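Local structure of trehalose monomycolate exporter MmpL3 (7NVH) at residues A[407-417]-A[593-604]; A[633-642]-A[699-710]. The protein probably exports trehalose monomycolate, the trehalose ester that carries mycolic acids to the mycobacterial outer membrane, across the inner membrane as a transporter of the RND superfamily. All coordinates share one frame; numbering follows the deposited sequence.

Contact 1 of 2, residues A[407-417]-A[593-604]; sequences MILLIIPVGKL and LTLGSTMGILTW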
# COMPACT_ATOMS: atom_id res chain seq x y z
N MET A 407 -15.17 12.41 17.22
CA MET A 407 -14.17 11.52 16.67
C MET A 407 -14.56 10.05 16.80
O MET A 407 -13.96 9.20 16.13
CB MET A 407 -12.83 11.77 17.38
CG MET A 407 -11.59 11.39 16.60
SD MET A 407 -10.13 11.88 17.53
CE MET A 407 -8.85 11.05 16.61
N ILE A 408 -15.54 9.75 17.65
CA ILE A 408 -16.14 8.43 17.68
C ILE A 408 -17.23 8.32 16.62
O ILE A 408 -17.38 7.28 15.97
CB ILE A 408 -16.68 8.13 19.09
CG1 ILE A 408 -15.54 7.72 20.02
CG2 ILE A 408 -17.74 7.05 19.05
CD1 ILE A 408 -15.95 7.61 21.47
N LEU A 409 -17.99 9.40 16.42
CA LEU A 409 -19.01 9.41 15.38
C LEU A 409 -18.41 9.26 13.99
O LEU A 409 -19.12 8.87 13.06
CB LEU A 409 -19.83 10.70 15.45
CG LEU A 409 -20.74 10.88 16.66
CD1 LEU A 409 -21.86 11.86 16.34
CD2 LEU A 409 -21.31 9.55 17.12
N LEU A 410 -17.13 9.57 13.82
CA LEU A 410 -16.45 9.31 12.57
C LEU A 410 -16.10 7.85 12.38
O LEU A 410 -15.72 7.45 11.28
CB LEU A 410 -15.17 10.15 12.48
CG LEU A 410 -15.36 11.63 12.12
CD1 LEU A 410 -14.05 12.37 12.21
CD2 LEU A 410 -15.96 11.76 10.73
N ILE A 411 -16.23 7.04 13.44
CA ILE A 411 -15.96 5.61 13.31
C ILE A 411 -17.18 4.87 12.78
O ILE A 411 -17.04 3.83 12.14
CB ILE A 411 -15.49 5.04 14.66
CG1 ILE A 411 -14.27 5.80 15.17
CG2 ILE A 411 -15.15 3.57 14.54
CD1 ILE A 411 -13.87 5.44 16.58
N ILE A 412 -18.38 5.40 13.01
CA ILE A 412 -19.63 4.73 12.64
C ILE A 412 -19.66 4.29 11.17
O ILE A 412 -20.12 3.17 10.90
CB ILE A 412 -20.84 5.62 12.96
CG1 ILE A 412 -20.98 5.78 14.47
CG2 ILE A 412 -22.11 5.05 12.37
CD1 ILE A 412 -22.04 6.78 14.88
N PRO A 413 -19.19 5.09 10.20
CA PRO A 413 -19.28 4.64 8.80
C PRO A 413 -18.56 3.34 8.49
O PRO A 413 -18.91 2.70 7.49
CB PRO A 413 -18.67 5.82 8.03
CG PRO A 413 -18.98 6.98 8.86
CD PRO A 413 -18.81 6.51 10.27
N VAL A 414 -17.57 2.92 9.29
CA VAL A 414 -16.78 1.75 8.91
C VAL A 414 -17.60 0.47 8.94
O VAL A 414 -17.17 -0.56 8.41
CB VAL A 414 -15.55 1.57 9.82
CG1 VAL A 414 -15.95 1.26 11.24
CG2 VAL A 414 -14.56 0.54 9.27
N GLY A 415 -18.81 0.51 9.52
CA GLY A 415 -19.61 -0.69 9.62
C GLY A 415 -19.92 -1.31 8.27
O GLY A 415 -19.99 -2.54 8.14
N LYS A 416 -20.09 -0.48 7.25
CA LYS A 416 -20.33 -0.96 5.89
C LYS A 416 -19.01 -0.98 5.12
O LYS A 416 -18.78 -0.22 4.18
CB LYS A 416 -21.37 -0.09 5.19
CG LYS A 416 -22.67 0.10 5.96
CD LYS A 416 -23.15 -1.18 6.64
CE LYS A 416 -24.56 -1.02 7.17
NZ LYS A 416 -24.84 -1.94 8.31
N LEU A 417 -18.12 -1.88 5.54
CA LEU A 417 -16.78 -1.94 4.96
C LEU A 417 -16.79 -2.69 3.63
O LEU A 417 -16.46 -2.11 2.59
CB LEU A 417 -15.81 -2.59 5.94
CG LEU A 417 -14.33 -2.51 5.55
CD1 LEU A 417 -13.90 -1.06 5.46
CD2 LEU A 417 -13.48 -3.27 6.55
N LEU A 593 -7.91 5.77 18.36
CA LEU A 593 -9.03 6.62 17.98
C LEU A 593 -8.81 7.25 16.61
O LEU A 593 -9.74 7.31 15.78
CB LEU A 593 -9.26 7.70 19.04
CG LEU A 593 -10.69 8.21 19.18
CD1 LEU A 593 -11.62 7.08 19.58
CD2 LEU A 593 -10.74 9.33 20.20
N THR A 594 -7.59 7.72 16.34
CA THR A 594 -7.29 8.30 15.04
C THR A 594 -7.42 7.27 13.93
O THR A 594 -7.94 7.57 12.85
CB THR A 594 -5.88 8.91 15.05
OG1 THR A 594 -5.76 9.83 16.14
CG2 THR A 594 -5.62 9.64 13.75
N LEU A 595 -6.94 6.05 14.18
CA LEU A 595 -7.07 4.99 13.19
C LEU A 595 -8.53 4.67 12.91
O LEU A 595 -8.93 4.50 11.75
CB LEU A 595 -6.34 3.74 13.67
CG LEU A 595 -6.48 2.48 12.81
CD1 LEU A 595 -6.12 2.77 11.37
CD2 LEU A 595 -5.60 1.38 13.38
N GLY A 596 -9.35 4.58 13.96
CA GLY A 596 -10.77 4.32 13.76
C GLY A 596 -11.45 5.41 12.95
O GLY A 596 -12.22 5.12 12.04
N SER A 597 -11.17 6.67 13.28
CA SER A 597 -11.78 7.77 12.54
C SER A 597 -11.31 7.79 11.09
O SER A 597 -12.10 8.07 10.18
CB SER A 597 -11.47 9.10 13.22
OG SER A 597 -11.89 9.06 14.57
N THR A 598 -10.02 7.51 10.86
CA THR A 598 -9.51 7.48 9.49
C THR A 598 -10.17 6.38 8.68
O THR A 598 -10.55 6.59 7.53
CB THR A 598 -7.99 7.29 9.51
OG1 THR A 598 -7.38 8.44 10.10
CG2 THR A 598 -7.46 7.10 8.11
N MET A 599 -10.33 5.19 9.27
CA MET A 599 -10.99 4.11 8.55
C MET A 599 -12.45 4.43 8.29
O MET A 599 -12.98 4.11 7.22
CB MET A 599 -10.85 2.80 9.33
CG MET A 599 -9.54 2.08 9.09
SD MET A 599 -9.53 0.39 9.71
CE MET A 599 -10.29 0.61 11.32
N GLY A 600 -13.12 5.08 9.25
CA GLY A 600 -14.50 5.49 9.01
C GLY A 600 -14.63 6.48 7.88
O GLY A 600 -15.52 6.36 7.03
N ILE A 601 -13.74 7.47 7.83
CA ILE A 601 -13.76 8.45 6.75
C ILE A 601 -13.47 7.78 5.41
O ILE A 601 -14.13 8.06 4.40
CB ILE A 601 -12.77 9.59 7.04
CG1 ILE A 601 -13.38 10.60 8.01
CG2 ILE A 601 -12.35 10.29 5.76
CD1 ILE A 601 -12.36 11.45 8.72
N LEU A 602 -12.49 6.88 5.39
CA LEU A 602 -12.16 6.17 4.16
C LEU A 602 -13.34 5.36 3.66
O LEU A 602 -13.63 5.35 2.46
CB LEU A 602 -10.95 5.26 4.38
CG LEU A 602 -9.58 5.92 4.40
CD1 LEU A 602 -8.50 4.85 4.37
CD2 LEU A 602 -9.44 6.86 3.22
N THR A 603 -14.03 4.66 4.56
CA THR A 603 -15.21 3.91 4.15
C THR A 603 -16.29 4.84 3.62
O THR A 603 -16.86 4.60 2.55
CB THR A 603 -15.74 3.08 5.32
OG1 THR A 603 -14.74 2.15 5.73
CG2 THR A 603 -16.99 2.34 4.90
N TRP A 604 -16.55 5.94 4.33
CA TRP A 604 -17.61 6.85 3.92
C TRP A 604 -17.33 7.47 2.56
O TRP A 604 -18.27 7.77 1.81
CB TRP A 604 -17.79 7.96 4.96
CG TRP A 604 -18.92 8.89 4.66
CD1 TRP A 604 -20.24 8.64 4.82
CD2 TRP A 604 -18.81 10.22 4.16
NE1 TRP A 604 -20.98 9.74 4.45
CE2 TRP A 604 -20.12 10.72 4.03
CE3 TRP A 604 -17.74 11.04 3.80
CZ2 TRP A 604 -20.39 12.00 3.57
CZ3 TRP A 604 -18.01 12.31 3.33
CH2 TRP A 604 -19.32 12.78 3.22
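With OG of Ser-597 turned back beside its own backbone N (chi1 -56°) and CG of Met-407 swung away from its N (chi1 -156°), the hydroxyl meets the carbonyl of Met-407 while the thioether runs on in an extended chain past the 593-604 helix. Ser-597 OG donates a hydrogen bond of 2.6 Å to Met-407 O. The hydroxyl lies in the carbonyl plane, on a lone pair, with a C=O...O angle of 139°. Beyond it, Met-407 SD packs obliquely on Leu-593 CD2 at 3.7 Å, and its methyl CE reaches Thr-594, whose OG1 is bonded to Met-590 O of its own helix.

Further along, the meeting is of side chain with backbone. Ile-411 lays CG1 over the main chain at Gly-596, which has no side chain to intervene, 3.6 Å from its C, and Leu-410 O receives a CA-H...O contact from Gly-600 CA at 3.2 Å. To one flank of this glycine pair, Leu-410 CD2 rests on Ile-601 CG1 (3.9 Å). Pro-413 CB then lies 3.8 Å from Trp-604 CB. The same carbon also touches the carbonyl of Gly-600. At the far end Thr-603 bonds OG1 back to Met-599 O, directing its methyl CG2 to the carbonyls of Pro-413 and Lys-416, while Leu-417 CD1 comes in across the hydroxyl at about a right angle.

Gly-596 and Gly-600, four residues apart, form a Gly-x-x-x-Gly face of the kind that lets transmembrane segments approach backbone to backbone, here reinforced by a serine bond and a CA-H...O contact.

Contact 2 of 2, residues A[633-642]-A[699-710]; sequences LVFGLSTDYE and LAFGLMAALLLD
The helices through 633-642 and 699-710 run the same way, their axes inclined by 28° and 9.9 Å apart at closest approach, with Val-634 level with Ala-706 and Ser-638 level with Asp-710. The N-terminal part of the interface is apolar. Both methyls of Val-634 straddle Ala-706 CB, CG1 at 3.7 Å, and Leu-633 leans on Leu-699 and Leu-703. Leu-637, its CG anti to the backbone N (chi1 -163°), sends CD2 between Leu-703 and Leu-707, lying 3.5 Å from Leu-707 CD1 and crossing that side chain at about a right angle. The other methyl of Leu-707, CD2, lies against the phenol end of Tyr-641, 3.6 Å from CZ, these side chains likewise crossing nearly perpendicularly.

One turn on, the contact becomes polar. The Asp-710 carboxylate projects between Ser-638, Tyr-641 and Glu-642, with OD1 beside Ser-638 CB and OD2 beside Tyr-641 CB. Glu-642, bent at chi2, brings OE2 to 3.5 Å from Asp-710 OD2 without a hydrogen bond, the two carboxylate planes 87° apart. Asp-710 OD1 has a weak hydrogen bond with Thr-594 OG1, whose stronger partner is Met-590 O, and Ser-638 OG pairs with Ser-591.

The hydroxyl of Tyr-641 bonds to Asp-251, and neighbouring Asp-640 bonds to Tyr-252: these reciprocal Asp-Tyr pairs, buried between the two halves of the membrane domain, are consistent with the proton-relay site of MmpL3-type RND transporters.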
# COMPACT_ATOMS: atom_id res chain seq x y z
N LEU A 633 0.43 1.81 8.81
CA LEU A 633 1.03 3.11 8.53
C LEU A 633 0.38 4.21 9.36
O LEU A 633 1.08 5.08 9.90
CB LEU A 633 0.93 3.43 7.04
CG LEU A 633 1.84 2.61 6.13
CD1 LEU A 633 1.81 3.17 4.71
CD2 LEU A 633 3.26 2.60 6.67
N VAL A 634 -0.95 4.20 9.47
CA VAL A 634 -1.64 5.24 10.23
C VAL A 634 -1.27 5.17 11.70
O VAL A 634 -0.96 6.19 12.33
CB VAL A 634 -3.16 5.12 10.03
CG1 VAL A 634 -3.90 5.86 11.12
CG2 VAL A 634 -3.56 5.65 8.66
N PHE A 635 -1.27 3.96 12.27
CA PHE A 635 -0.88 3.81 13.67
C PHE A 635 0.55 4.29 13.88
O PHE A 635 0.83 5.06 14.81
CB PHE A 635 -1.03 2.35 14.09
CG PHE A 635 -1.23 2.17 15.57
CD1 PHE A 635 -2.49 1.94 16.08
CD2 PHE A 635 -0.16 2.22 16.44
CE1 PHE A 635 -2.68 1.77 17.44
CE2 PHE A 635 -0.34 2.05 17.79
CZ PHE A 635 -1.60 1.82 18.29
N GLY A 636 1.47 3.87 13.01
CA GLY A 636 2.86 4.25 13.17
C GLY A 636 3.08 5.75 13.08
O GLY A 636 3.77 6.34 13.91
N LEU A 637 2.46 6.39 12.09
CA LEU A 637 2.71 7.81 11.89
C LEU A 637 1.99 8.67 12.92
O LEU A 637 2.53 9.71 13.34
CB LEU A 637 2.32 8.21 10.47
CG LEU A 637 2.87 9.55 9.98
CD1 LEU A 637 4.32 9.70 10.41
CD2 LEU A 637 2.79 9.61 8.47
N SER A 638 0.81 8.26 13.37
CA SER A 638 0.17 8.95 14.48
C SER A 638 1.01 8.85 15.74
O SER A 638 1.16 9.83 16.48
CB SER A 638 -1.24 8.40 14.71
OG SER A 638 -1.20 7.27 15.55
N THR A 639 1.58 7.67 16.01
CA THR A 639 2.48 7.54 17.15
C THR A 639 3.73 8.39 16.96
O THR A 639 4.25 8.93 17.94
CB THR A 639 2.86 6.08 17.37
OG1 THR A 639 3.20 5.48 16.12
CG2 THR A 639 1.71 5.32 18.01
N ASP A 640 4.19 8.57 15.74
CA ASP A 640 5.36 9.43 15.53
C ASP A 640 4.97 10.82 15.94
O ASP A 640 5.65 11.40 16.73
CB ASP A 640 5.80 9.43 14.08
CG ASP A 640 6.64 8.23 13.73
OD1 ASP A 640 6.56 7.24 14.47
OD2 ASP A 640 7.37 8.30 12.73
N TYR A 641 3.87 11.32 15.43
CA TYR A 641 3.52 12.70 15.75
C TYR A 641 3.29 12.88 17.24
O TYR A 641 3.65 13.92 17.81
CB TYR A 641 2.30 13.14 14.94
CG TYR A 641 2.67 13.58 13.54
CD1 TYR A 641 3.45 12.77 12.72
CD2 TYR A 641 2.26 14.81 13.05
CE1 TYR A 641 3.80 13.17 11.45
CE2 TYR A 641 2.61 15.21 11.77
CZ TYR A 641 3.38 14.39 10.98
OH TYR A 641 3.72 14.79 9.71
N GLU A 642 2.72 11.87 17.90
CA GLU A 642 2.61 11.93 19.36
C GLU A 642 3.98 12.00 20.01
O GLU A 642 4.18 12.75 20.98
CB GLU A 642 1.84 10.72 19.88
CG GLU A 642 0.41 10.63 19.38
CD GLU A 642 -0.50 11.64 20.04
OE1 GLU A 642 -0.37 11.85 21.26
OE2 GLU A 642 -1.34 12.23 19.33
N LEU A 699 -5.21 4.77 -0.06
CA LEU A 699 -4.06 4.71 0.84
C LEU A 699 -3.57 6.12 1.18
O LEU A 699 -3.44 6.48 2.36
CB LEU A 699 -2.94 3.89 0.21
CG LEU A 699 -1.59 3.88 0.93
CD1 LEU A 699 -1.69 3.21 2.28
CD2 LEU A 699 -0.54 3.20 0.07
N ALA A 700 -3.32 6.93 0.16
CA ALA A 700 -2.84 8.29 0.38
C ALA A 700 -3.87 9.14 1.09
O ALA A 700 -3.53 9.98 1.92
CB ALA A 700 -2.44 8.93 -0.95
N PHE A 701 -5.16 8.93 0.79
CA PHE A 701 -6.18 9.73 1.45
C PHE A 701 -6.34 9.32 2.91
O PHE A 701 -6.62 10.18 3.76
CB PHE A 701 -7.51 9.61 0.71
CG PHE A 701 -8.52 10.63 1.11
CD1 PHE A 701 -8.73 11.75 0.33
CD2 PHE A 701 -9.26 10.48 2.27
CE1 PHE A 701 -9.65 12.70 0.70
CE2 PHE A 701 -10.18 11.43 2.64
CZ PHE A 701 -10.38 12.54 1.85
N GLY A 702 -6.18 8.04 3.23
CA GLY A 702 -6.15 7.64 4.62
C GLY A 702 -4.99 8.27 5.37
O GLY A 702 -5.14 8.73 6.50
N LEU A 703 -3.81 8.31 4.73
CA LEU A 703 -2.69 9.00 5.35
C LEU A 703 -3.00 10.48 5.57
O LEU A 703 -2.73 11.03 6.65
CB LEU A 703 -1.43 8.85 4.50
CG LEU A 703 -0.47 7.71 4.87
CD1 LEU A 703 0.11 7.95 6.25
CD2 LEU A 703 -1.16 6.36 4.80
N MET A 704 -3.58 11.14 4.57
CA MET A 704 -3.90 12.56 4.70
C MET A 704 -4.90 12.80 5.82
O MET A 704 -4.73 13.73 6.62
CB MET A 704 -4.45 13.11 3.39
CG MET A 704 -3.40 13.64 2.44
SD MET A 704 -4.13 14.14 0.87
CE MET A 704 -5.52 15.12 1.44
N ALA A 705 -5.95 11.99 5.89
CA ALA A 705 -6.94 12.15 6.95
C ALA A 705 -6.33 11.90 8.31
O ALA A 705 -6.59 12.65 9.27
CB ALA A 705 -8.13 11.22 6.71
N ALA A 706 -5.49 10.87 8.43
CA ALA A 706 -4.88 10.55 9.72
C ALA A 706 -4.02 11.70 10.21
O ALA A 706 -4.12 12.12 11.37
CB ALA A 706 -4.06 9.27 9.61
N LEU A 707 -3.18 12.25 9.33
CA LEU A 707 -2.31 13.34 9.78
C LEU A 707 -3.07 14.65 9.96
O LEU A 707 -2.74 15.42 10.86
CB LEU A 707 -1.12 13.53 8.85
CG LEU A 707 -0.01 12.50 9.04
CD1 LEU A 707 -0.37 11.11 8.55
CD2 LEU A 707 1.28 12.98 8.42
N LEU A 708 -4.09 14.91 9.14
CA LEU A 708 -4.91 16.09 9.36
C LEU A 708 -5.55 16.05 10.73
O LEU A 708 -5.50 17.02 11.49
CB LEU A 708 -5.97 16.20 8.26
CG LEU A 708 -6.92 17.41 8.20
CD1 LEU A 708 -7.41 17.60 6.78
CD2 LEU A 708 -8.11 17.25 9.13
N LEU A 709 -6.13 14.90 11.10
CA LEU A 709 -6.70 14.77 12.44
C LEU A 709 -5.60 14.90 13.48
O LEU A 709 -5.69 15.74 14.38
CB LEU A 709 -7.41 13.42 12.57
CG LEU A 709 -8.78 13.32 11.91
CD1 LEU A 709 -9.22 11.87 11.82
CD2 LEU A 709 -9.80 14.14 12.69
N ASP A 710 -4.53 14.13 13.39
CA ASP A 710 -3.46 14.10 14.42
C ASP A 710 -2.70 15.41 14.55
O ASP A 710 -2.04 15.58 15.56
CB ASP A 710 -2.39 13.07 14.12
CG ASP A 710 -1.94 12.29 15.34
OD1 ASP A 710 -2.63 11.32 15.70
OD2 ASP A 710 -0.91 12.67 15.93

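In the fold
The centres of the two contacts lie about 13 Å apart, and both segments of contact 1 precede those of contact 2 in the sequence. Helix 582-607 joins them: one side receives 407-417, while another packs on the helices of contact 2, with Thr-598 against Gly-702 and Ala-706, Leu-602 against Gly-702, and Leu-595 against Val-634. Met-407 also reaches helix 694-726 directly, at Val-714. Contact 1 therefore belongs to the outer, partly surface-exposed layer of the helical bundle, and contact 2 to its buried interior. The layered packing links the turn-rich segment that follows helix 401-408 with the probable proton-relay core of this RND-type transporter.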